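Local coordinates for protein excinuclease ABC, subunit A. (Deinococcus radiodurans, PDB 2VF7) that probably binds DNA and takes part in damage recognition during excision repair, as a zinc-containing, ATP-hydrolysing member of the UvrA family, at residues D695-H698 and D699-D703; K340-P343 and E344-A348; P232-P236 and A237-R241. The protein carries 1 engineered substitution. All blocks are in the same frame, centred on the assembly; numbering follows the deposited sequence. Where two conformers were deposited one is given.

Contact 1 (D695-H698 and D699-D703)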
ATOM      1  N   ASP A 695      -6.983   1.943 -40.011  1.00 61.08           N
ATOM      2  CA  ASP A 695      -7.889   2.469 -41.040  1.00 61.57           C
ATOM      3  C   ASP A 695      -7.461   3.809 -41.659  1.00 61.92           C
ATOM      4  O   ASP A 695      -7.545   3.965 -42.873  1.00 62.57           O
ATOM      5  CB  ASP A 695      -9.285   2.671 -40.459  1.00 61.66           C
ATOM      6  CG  ASP A 695     -10.075   1.389 -40.325  1.00 62.71           C
ATOM      7  OD1 ASP A 695     -11.214   1.499 -39.806  1.00 62.20           O
ATOM      8  OD2 ASP A 695      -9.594   0.293 -40.728  1.00 63.68           O
ATOM      9  N   GLU A 696      -7.055   4.784 -40.834  1.00 62.28           N
ATOM     10  CA  GLU A 696      -6.721   6.122 -41.340  1.00 62.19           C
ATOM     11  C   GLU A 696      -5.356   6.104 -42.009  1.00 62.15           C
ATOM     12  O   GLU A 696      -5.103   6.887 -42.922  1.00 62.44           O
ATOM     13  CB  GLU A 696      -6.674   7.188 -40.240  1.00 62.01           C
ATOM     14  CG  GLU A 696      -7.878   7.358 -39.314  1.00 62.52           C
ATOM     15  CD  GLU A 696      -7.513   8.137 -38.010  1.00 63.38           C
ATOM     16  OE1 GLU A 696      -8.375   8.893 -37.494  1.00 65.31           O
ATOM     17  OE2 GLU A 696      -6.369   8.003 -37.500  1.00 62.96           O
ATOM     18  N   ALA A 697      -4.463   5.238 -41.541  1.00 61.99           N
ATOM     19  CA  ALA A 697      -3.134   5.114 -42.151  1.00 61.90           C
ATOM     20  C   ALA A 697      -3.205   4.360 -43.478  1.00 61.90           C
ATOM     21  O   ALA A 697      -2.280   4.436 -44.306  1.00 62.27           O
ATOM     22  CB  ALA A 697      -2.162   4.440 -41.196  1.00 62.09           C
ATOM     23  N   HIS A 698      -4.312   3.638 -43.659  1.00 61.13           N
ATOM     24  CA  HIS A 698      -4.603   2.871 -44.858  1.00 60.86           C
ATOM     25  C   HIS A 698      -4.901   3.854 -45.986  1.00 60.81           C
ATOM     26  O   HIS A 698      -4.411   3.690 -47.114  1.00 61.49           O
ATOM     27  CB  HIS A 698      -5.788   1.941 -44.566  1.00 60.86           C
ATOM     28  CG  HIS A 698      -6.247   1.125 -45.735  1.00 60.61           C
ATOM     29  ND1 HIS A 698      -7.224   1.556 -46.606  1.00 60.63           N
ATOM     30  CD2 HIS A 698      -5.897  -0.118 -46.146  1.00 60.35           C
ATOM     31  CE1 HIS A 698      -7.442   0.623 -47.518  1.00 60.99           C
ATOM     32  NE2 HIS A 698      -6.653  -0.406 -47.258  1.00 60.28           N
ATOM     33  N   ASP A 699      -5.679   4.886 -45.659  1.00 60.07           N
ATOM     34  CA  ASP A 699      -5.902   6.039 -46.519  1.00 59.32           C
ATOM     35  C   ASP A 699      -4.610   6.785 -46.857  1.00 58.66           C
ATOM     36  O   ASP A 699      -4.295   6.991 -48.021  1.00 59.03           O
ATOM     37  CB  ASP A 699      -6.840   7.024 -45.825  1.00 59.75           C
ATOM     38  CG  ASP A 699      -8.280   6.590 -45.861  1.00 60.89           C
ATOM     39  OD1 ASP A 699      -9.070   7.300 -46.514  1.00 63.56           O
ATOM     40  OD2 ASP A 699      -8.631   5.558 -45.246  1.00 61.27           O
ATOM     41  N   PHE A 700      -3.879   7.189 -45.828  1.00 57.24           N
ATOM     42  CA  PHE A 700      -2.759   8.113 -45.954  1.00 56.19           C
ATOM     43  C   PHE A 700      -1.564   7.540 -46.747  1.00 56.37           C
ATOM     44  O   PHE A 700      -0.879   8.271 -47.470  1.00 56.24           O
ATOM     45  CB  PHE A 700      -2.353   8.589 -44.548  1.00 54.97           C
ATOM     46  CG  PHE A 700      -1.337   9.696 -44.537  1.00 53.04           C
ATOM     47  CD1 PHE A 700      -0.013   9.442 -44.140  1.00 51.30           C
ATOM     48  CD2 PHE A 700      -1.690  10.990 -44.911  1.00 49.57           C
ATOM     49  CE1 PHE A 700       0.942  10.460 -44.136  1.00 49.97           C
ATOM     50  CE2 PHE A 700      -0.748  12.002 -44.892  1.00 48.88           C
ATOM     51  CZ  PHE A 700       0.573  11.740 -44.512  1.00 48.74           C
ATOM     52  N   PHE A 701      -1.347   6.233 -46.627  1.00 56.36           N
ATOM     53  CA  PHE A 701      -0.211   5.545 -47.250  1.00 56.05           C
ATOM     54  C   PHE A 701      -0.587   4.685 -48.440  1.00 56.33           C
ATOM     55  O   PHE A 701       0.192   3.811 -48.825  1.00 56.62           O
ATOM     56  CB  PHE A 701       0.473   4.635 -46.244  1.00 55.82           C
ATOM     57  CG  PHE A 701       1.236   5.365 -45.191  1.00 55.21           C
ATOM     58  CD1 PHE A 701       0.846   5.283 -43.858  1.00 54.44           C
ATOM     59  CD2 PHE A 701       2.340   6.140 -45.529  1.00 53.74           C
ATOM     60  CE1 PHE A 701       1.568   5.962 -42.865  1.00 53.14           C
ATOM     61  CE2 PHE A 701       3.056   6.824 -44.563  1.00 54.03           C
ATOM     62  CZ  PHE A 701       2.672   6.729 -43.226  1.00 54.99           C
ATOM     63  N   ALA A 702      -1.773   4.922 -49.002  1.00 56.43           N
ATOM     64  CA  ALA A 702      -2.287   4.200 -50.162  1.00 56.58           C
ATOM     65  C   ALA A 702      -1.269   3.969 -51.283  1.00 56.96           C
ATOM     66  O   ALA A 702      -1.272   2.918 -51.916  1.00 57.17           O
ATOM     67  CB  ALA A 702      -3.493   4.926 -50.716  1.00 56.79           C
ATOM     68  N   ASP A 703      -0.410   4.955 -51.530  1.00 57.37           N
ATOM     69  CA  ASP A 703       0.533   4.892 -52.642  1.00 57.50           C
ATOM     70  C   ASP A 703       1.980   4.574 -52.240  1.00 57.14           C
ATOM     71  O   ASP A 703       2.889   4.647 -53.076  1.00 56.96           O
ATOM     72  CB  ASP A 703       0.455   6.183 -53.468  1.00 57.92           C
ATOM     73  CG  ASP A 703      -0.752   6.205 -54.399  1.00 59.37           C
ATOM     74  OD1 ASP A 703      -1.408   7.272 -54.511  1.00 59.87           O
ATOM     75  OD2 ASP A 703      -1.044   5.154 -55.026  1.00 60.96           O
TER
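Ala-697 meets Phe-701 one turn along at the C-terminal end of helix 694-700, a short helix in the second ABC-transporter half of the protein. This is the tight part. The Phe-701 N-H bonds to Ala-697 O at 3.1 Å, coming from 40° above the carbonyl plane. Ala-697 O also lies at the edge of the Phe-701 ring, near its plane, 3.3 Å from CD1. CG of Phe-701 sits opposite the carbonyl carbon (chi1 -71°), which turns the ring back along the helix and leaves CD1 4.1 Å from Ala-697 CB. Phe-700 adds its own ring: its CD1 stands 3.9 Å above the plane of Phe-701, over the centre. From helix 705-716, Leu-711 packs on Ala-697 and Ile-707 on Phe-701, and the His-698 ring turns away to meet Phe-708 there. Arg-682 forms a cation-pi contact with Phe-700 and hydrogen-bonds to its backbone O.

Between the two sides runs the regular helical bond from Phe-700 N to Glu-696 O, 3.2 Å; the Glu-696 carboxylate itself turns back to Thr-693 N. The Asp-699 side is looser and solvent-facing. Its backbone bond to Asp-695 is weak. With its CG beside the backbone N (chi1 -77°), the Asp-699 carboxylate folds back along the helix until OD2 is 3.1 Å from Asp-695 O, a close approach of two acceptors, not a hydrogen bond.

Contact 2 (K340-P343 and E344-A348)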
ATOM      1  N   LYS A 340      -9.191 -44.335  21.847  1.00 61.20           N
ATOM      2  CA  LYS A 340      -9.075 -44.604  23.283  1.00 61.17           C
ATOM      3  C   LYS A 340      -7.704 -44.175  23.828  1.00 61.08           C
ATOM      4  O   LYS A 340      -7.482 -44.183  25.043  1.00 61.17           O
ATOM      5  CB  LYS A 340      -9.364 -46.086  23.605  1.00 61.18           C
ATOM      6  CG  LYS A 340      -8.201 -47.070  23.383  1.00 61.15           C
ATOM      7  CD  LYS A 340      -8.370 -47.912  22.117  1.00 61.12           C
ATOM      8  CE  LYS A 340      -7.892 -47.191  20.861  1.00 61.21           C
ATOM      9  NZ  LYS A 340      -6.410 -47.069  20.788  1.00 61.01           N
ATOM     10  N   ASN A 341      -6.800 -43.801  22.922  1.00 60.83           N
ATOM     11  CA  ASN A 341      -5.433 -43.434  23.282  1.00 60.66           C
ATOM     12  C   ASN A 341      -5.074 -42.004  22.886  1.00 60.54           C
ATOM     13  O   ASN A 341      -4.149 -41.413  23.450  1.00 60.49           O
ATOM     14  CB  ASN A 341      -4.437 -44.410  22.646  1.00 60.59           C
ATOM     15  CG  ASN A 341      -3.262 -44.722  23.558  1.00 60.55           C
ATOM     16  OD1 ASN A 341      -3.449 -45.249  24.687  1.00 60.02           O
ATOM     17  ND2 ASN A 341      -2.042 -44.408  23.071  1.00 59.88           N
ATOM     18  N   ARG A 342      -5.818 -41.464  21.920  1.00 60.49           N
ATOM     19  CA  ARG A 342      -5.569 -40.139  21.344  1.00 60.42           C
ATOM     20  C   ARG A 342      -5.550 -39.021  22.396  1.00 60.60           C
ATOM     21  O   ARG A 342      -6.427 -38.984  23.266  1.00 60.45           O
ATOM     22  CB  ARG A 342      -6.609 -39.850  20.250  1.00 60.27           C
ATOM     23  CG  ARG A 342      -6.771 -38.383  19.858  1.00 59.68           C
ATOM     24  CD  ARG A 342      -7.987 -37.736  20.512  1.00 58.54           C
ATOM     25  NE  ARG A 342      -9.221 -38.068  19.802  1.00 58.15           N
ATOM     26  CZ  ARG A 342     -10.100 -38.990  20.187  1.00 57.58           C
ATOM     27  NH1 ARG A 342      -9.905 -39.688  21.298  1.00 57.30           N
ATOM     28  NH2 ARG A 342     -11.188 -39.210  19.459  1.00 56.89           N
ATOM     29  N   PRO A 343      -4.547 -38.109  22.317  1.00 60.73           N
ATOM     30  CA  PRO A 343      -4.563 -36.935  23.200  1.00 60.82           C
ATOM     31  C   PRO A 343      -5.600 -35.920  22.703  1.00 60.89           C
ATOM     32  O   PRO A 343      -6.662 -35.751  23.316  1.00 60.60           O
ATOM     33  CB  PRO A 343      -3.129 -36.362  23.088  1.00 60.79           C
ATOM     34  CG  PRO A 343      -2.395 -37.207  22.088  1.00 60.61           C
ATOM     35  CD  PRO A 343      -3.383 -38.108  21.406  1.00 60.77           C
ATOM     36  N   GLU A 344      -5.273 -35.264  21.589  1.00 61.09           N
ATOM     37  CA  GLU A 344      -6.171 -34.340  20.900  1.00 61.08           C
ATOM     38  C   GLU A 344      -6.338 -34.794  19.441  1.00 60.95           C
ATOM     39  O   GLU A 344      -7.458 -34.832  18.919  1.00 60.91           O
ATOM     40  CB  GLU A 344      -5.639 -32.896  21.010  1.00 61.11           C
ATOM     41  CG  GLU A 344      -4.245 -32.656  20.402  1.00 61.41           C
ATOM     42  CD  GLU A 344      -3.377 -31.724  21.240  1.00 61.51           C
ATOM     43  OE1 GLU A 344      -2.841 -32.255  22.374  1.00 61.89           O
ATOM     44  OE2 GLU A 344      -3.202 -30.462  20.756  1.00 62.20           O
ATOM     45  N   GLN A 345      -5.205 -35.169  18.832  1.00 60.79           N
ATOM     46  CA  GLN A 345      -5.056 -35.614  17.429  1.00 60.51           C
ATOM     47  C   GLN A 345      -6.343 -35.906  16.635  1.00 60.43           C
ATOM     48  O   GLN A 345      -6.681 -35.157  15.715  1.00 60.49           O
ATOM     49  CB  GLN A 345      -4.087 -36.814  17.365  1.00 60.45           C
ATOM     50  CG  GLN A 345      -3.375 -37.022  16.023  1.00 60.17           C
ATOM     51  CD  GLN A 345      -3.900 -38.205  15.206  1.00 59.76           C
ATOM     52  OE1 GLN A 345      -3.286 -38.593  14.212  1.00 59.58           O
ATOM     53  NE2 GLN A 345      -5.023 -38.782  15.621  1.00 59.98           N
ATOM     54  N   ALA A 346      -7.057 -36.973  16.997  1.00 60.10           N
ATOM     55  CA  ALA A 346      -8.214 -37.421  16.221  1.00 59.78           C
ATOM     56  C   ALA A 346      -9.345 -36.392  16.161  1.00 59.55           C
ATOM     57  O   ALA A 346     -10.042 -36.306  15.148  1.00 59.62           O
ATOM     58  CB  ALA A 346      -8.722 -38.762  16.730  1.00 59.71           C
ATOM     59  N   ILE A 347      -9.511 -35.615  17.235  1.00 59.19           N
ATOM     60  CA  ILE A 347     -10.523 -34.544  17.294  1.00 58.78           C
ATOM     61  C   ILE A 347     -10.139 -33.341  16.411  1.00 58.48           C
ATOM     62  O   ILE A 347     -11.005 -32.548  16.013  1.00 58.42           O
ATOM     63  CB  ILE A 347     -10.799 -34.054  18.757  1.00 58.83           C
ATOM     64  CG1 ILE A 347     -10.753 -35.210  19.770  1.00 58.78           C
ATOM     65  CG2 ILE A 347     -12.128 -33.289  18.841  1.00 58.66           C
ATOM     66  CD1 ILE A 347     -12.059 -36.007  19.921  1.00 59.76           C
ATOM     67  N   ALA A 348      -8.845 -33.214  16.114  1.00 57.96           N
ATOM     68  CA  ALA A 348      -8.344 -32.148  15.249  1.00 57.58           C
ATOM     69  C   ALA A 348      -8.202 -32.626  13.805  1.00 57.33           C
ATOM     70  O   ALA A 348      -8.429 -31.855  12.872  1.00 57.35           O
ATOM     71  CB  ALA A 348      -7.015 -31.601  15.770  1.00 57.54           C
TER
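Arg-342 lays its side chain against Ala-346 and Ile-347 at the start of helix 345-365. The contacts are mainly van der Waals. With CG swung opposite the backbone N (chi1 162°) and bends at chi2 and chi3, the chain doubles over toward the helix. CG comes to 3.2 Å from Ala-346 N, and CD to 3.4 Å from Glu-344 O. Further out, NE touches two carbons, Ala-346 CB and Ile-347 CG1, each 3.2 Å away, which is close for such pairs. The Ile-347 side chain crosses the arginine at about a right angle and sets CD1 over one face of the guanidinium, 3.4 Å from NH2. Cut back to an alanine, this position would probably leave Ile-347 CD1 and Ala-346 CB without the flat group beside them, and the isoleucine freer to turn.

Pro-343 adds a lighter contact, its CB lying 4.2 Å from Glu-344 OE1.

The backbone bonds lie within 344-348. Ile-347 N reaches back to Glu-344 O at 2.8 Å, and Ala-348 N to Gln-345 O at 2.9 Å, both three residues apart. Glu-344 O thus serves a backbone N-H while also lying at the edge of the guanidinium, near its plane.

All of this lies at the surface, far from the nucleotide and zinc sites: a loop that passes through Pro-343 and leads into the first turn of a long helix, with an arginine packed back against that turn.

Contact 3 (P232-P236 and A237-R241)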
ATOM      1  N   PRO A 232      39.883   7.881 -11.789  1.00 53.56           N
ATOM      2  CA  PRO A 232      39.486   7.572 -13.161  1.00 53.90           C
ATOM      3  C   PRO A 232      40.342   8.259 -14.255  1.00 54.50           C
ATOM      4  O   PRO A 232      40.702   9.431 -14.125  1.00 54.80           O
ATOM      5  CB  PRO A 232      38.042   8.074 -13.224  1.00 53.58           C
ATOM      6  CG  PRO A 232      37.568   8.063 -11.808  1.00 53.64           C
ATOM      7  CD  PRO A 232      38.766   8.489 -11.033  1.00 53.76           C
ATOM      8  N   GLY A 233      40.648   7.522 -15.329  1.00 54.96           N
ATOM      9  CA  GLY A 233      41.310   8.098 -16.506  1.00 54.96           C
ATOM     10  C   GLY A 233      42.801   8.305 -16.316  1.00 55.52           C
ATOM     11  O   GLY A 233      43.483   8.750 -17.235  1.00 55.81           O
ATOM     12  N   LEU A 234      43.315   7.993 -15.126  1.00 55.06           N
ATOM     13  CA  LEU A 234      44.756   7.972 -14.925  1.00 55.38           C
ATOM     14  C   LEU A 234      45.347   6.616 -15.303  1.00 56.24           C
ATOM     15  O   LEU A 234      44.724   5.558 -15.141  1.00 56.06           O
ATOM     16  CB  LEU A 234      45.166   8.346 -13.490  1.00 54.42           C
ATOM     17  CG  LEU A 234      44.816   9.714 -12.873  1.00 53.76           C
ATOM     18  CD1 LEU A 234      45.574   9.908 -11.554  1.00 50.78           C
ATOM     19  CD2 LEU A 234      45.138  10.842 -13.824  1.00 51.94           C
ATOM     20  N   THR A 235      46.567   6.682 -15.811  1.00 57.15           N
ATOM     21  CA  THR A 235      47.389   5.530 -16.076  1.00 58.41           C
ATOM     22  C   THR A 235      47.904   4.989 -14.736  1.00 58.64           C
ATOM     23  O   THR A 235      47.988   5.751 -13.755  1.00 58.66           O
ATOM     24  CB  THR A 235      48.530   5.940 -17.057  1.00 58.72           C
ATOM     25  OG1 THR A 235      48.858   4.837 -17.912  1.00 62.24           O
ATOM     26  CG2 THR A 235      49.776   6.421 -16.330  1.00 58.05           C
ATOM     27  N   PRO A 236      48.210   3.672 -14.660  1.00 58.85           N
ATOM     28  CA  PRO A 236      48.794   3.094 -13.449  1.00 59.09           C
ATOM     29  C   PRO A 236      49.932   3.919 -12.827  1.00 59.65           C
ATOM     30  O   PRO A 236      49.903   4.206 -11.620  1.00 60.26           O
ATOM     31  CB  PRO A 236      49.319   1.734 -13.943  1.00 58.75           C
ATOM     32  CG  PRO A 236      48.378   1.355 -14.982  1.00 58.00           C
ATOM     33  CD  PRO A 236      48.004   2.632 -15.689  1.00 59.19           C
ATOM     34  N   ALA A 237      50.929   4.286 -13.634  1.00 60.05           N
ATOM     35  CA  ALA A 237      52.066   5.057 -13.131  1.00 60.16           C
ATOM     36  C   ALA A 237      51.628   6.416 -12.589  1.00 60.04           C
ATOM     37  O   ALA A 237      52.137   6.854 -11.564  1.00 59.94           O
ATOM     38  CB  ALA A 237      53.140   5.224 -14.196  1.00 59.85           C
ATOM     39  N   GLU A 238      50.681   7.071 -13.252  1.00 60.22           N
ATOM     40  CA  GLU A 238      50.274   8.393 -12.779  1.00 60.88           C
ATOM     41  C   GLU A 238      49.266   8.346 -11.634  1.00 60.71           C
ATOM     42  O   GLU A 238      49.089   9.334 -10.946  1.00 61.00           O
ATOM     43  CB  GLU A 238      49.895   9.348 -13.919  1.00 60.75           C
ATOM     44  CG  GLU A 238      48.565   9.146 -14.586  1.00 61.94           C
ATOM     45  CD  GLU A 238      48.517   9.732 -16.011  1.00 61.81           C
ATOM     46  OE1 GLU A 238      49.507  10.346 -16.454  1.00 62.79           O
ATOM     47  OE2 GLU A 238      47.492   9.564 -16.697  1.00 61.18           O
ATOM     48  N   THR A 239      48.651   7.183 -11.420  1.00 61.19           N
ATOM     49  CA  THR A 239      47.890   6.862 -10.198  1.00 60.90           C
ATOM     50  C   THR A 239      48.794   6.728  -8.970  1.00 61.29           C
ATOM     51  O   THR A 239      48.443   7.171  -7.871  1.00 61.12           O
ATOM     52  CB  THR A 239      47.055   5.562 -10.353  1.00 60.90           C
ATOM     53  OG1 THR A 239      46.100   5.721 -11.412  1.00 59.72           O
ATOM     54  CG2 THR A 239      46.303   5.210  -9.052  1.00 60.13           C
ATOM     55  N   GLN A 240      49.964   6.126  -9.143  1.00 62.06           N
ATOM     56  CA  GLN A 240      50.887   5.958  -8.020  1.00 62.56           C
ATOM     57  C   GLN A 240      51.528   7.262  -7.593  1.00 62.83           C
ATOM     58  O   GLN A 240      51.933   7.404  -6.428  1.00 62.91           O
ATOM     59  CB  GLN A 240      51.972   4.928  -8.333  1.00 62.65           C
ATOM     60  CG  GLN A 240      51.453   3.511  -8.540  1.00 64.40           C
ATOM     61  CD  GLN A 240      50.703   2.958  -7.329  0.80 65.62           C
ATOM     62  OE1 GLN A 240      50.974   3.324  -6.187  0.80 65.87           O
ATOM     63  NE2 GLN A 240      49.747   2.076  -7.586  0.80 66.49           N
ATOM     64  N   ARG A 241      51.644   8.196  -8.537  1.00 62.76           N
ATOM     65  CA  ARG A 241      52.194   9.530  -8.261  1.00 63.42           C
ATOM     66  C   ARG A 241      51.136  10.424  -7.643  1.00 62.57           C
ATOM     67  O   ARG A 241      51.448  11.298  -6.851  1.00 63.17           O
ATOM     68  CB  ARG A 241      52.782  10.167  -9.537  1.00 63.16           C
ATOM     69  CG  ARG A 241      53.751   9.217 -10.277  1.00 65.21           C
ATOM     70  CD  ARG A 241      54.574   9.899 -11.385  0.60 65.23           C
ATOM     71  NE  ARG A 241      54.056   9.672 -12.740  0.60 67.51           N
ATOM     72  CZ  ARG A 241      53.306  10.541 -13.415  0.60 69.12           C
ATOM     73  NH1 ARG A 241      52.960  11.718 -12.879  0.60 69.59           N
ATOM     74  NH2 ARG A 241      52.900  10.237 -14.638  0.60 69.38           N
TER
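Thr-235 and Thr-239 are joined where an extended loop turns into helix 236-245: Thr-235 is still extended at psi 153°, Pro-236 is already helical, and Thr-239 N bonds to Thr-235 O at 2.8 Å, almost in line with the carbonyl. One residue on, Gln-240 N repeats the bond to Pro-236 O at 3.1 Å. The Thr-239 hydroxyl also approaches the first of these acceptors, OG1 lying 3.0 Å from Thr-235 O.

The main side chain is Glu-238. Its CG is tucked between the backbone N and the carbonyl carbon (chi1 76°), and from there the chain runs out extended, back toward the loop. OE2 receives the Thr-235 N-H at 3.2 Å in a nearly straight bond of 171°, met from above the carboxylate plane. With Thr-235 as N-cap and Glu-238 three residues later, this is one half of a capping box; the threonine side chain makes no return bond. The helix belongs to the UvrA DNA-binding domain, at the surface and far from the nucleotide and zinc sites.

The threonine methyl is used instead for packing. Thr-235 CG2 crosses the Glu-238 chain at about a right angle, 3.5 Å from its CG. One residue earlier, Leu-234 CB lies 3.7 Å from Glu-238 CG, and Leu-234 CD1 reaches Glu-238 O at 3.6 Å. The aliphatic part of Glu-238 therefore touches both loop residues while its carboxylate holds the amide between them. Pro-236, starting the helix, leans on Arg-177 and Asp-205, and Thr-239 touches Tyr-231.

All three contacts are local, each at one end of a helix, and none touches another: contacts 2 and 3 start helices 345-365 and 236-245, while contact 1 finishes helix 694-700. Contact 1 is the partly buried one, with Phe-701 and His-698 packed toward helix 705-716 and the Asp-695 side chain about 11 Å from a bound ADP; the other two are surface contacts away from the known ligand sites. The two helix starts differ in chemistry. In contact 3 a carboxylate bonds to a loop amide, whereas in contact 2 an arginine packs by van der Waals contact, with no hydrogen bond between the two segments. Contacts 1 and 2 lie on opposite sides of the chain's centre, their own centres about 78 Å apart.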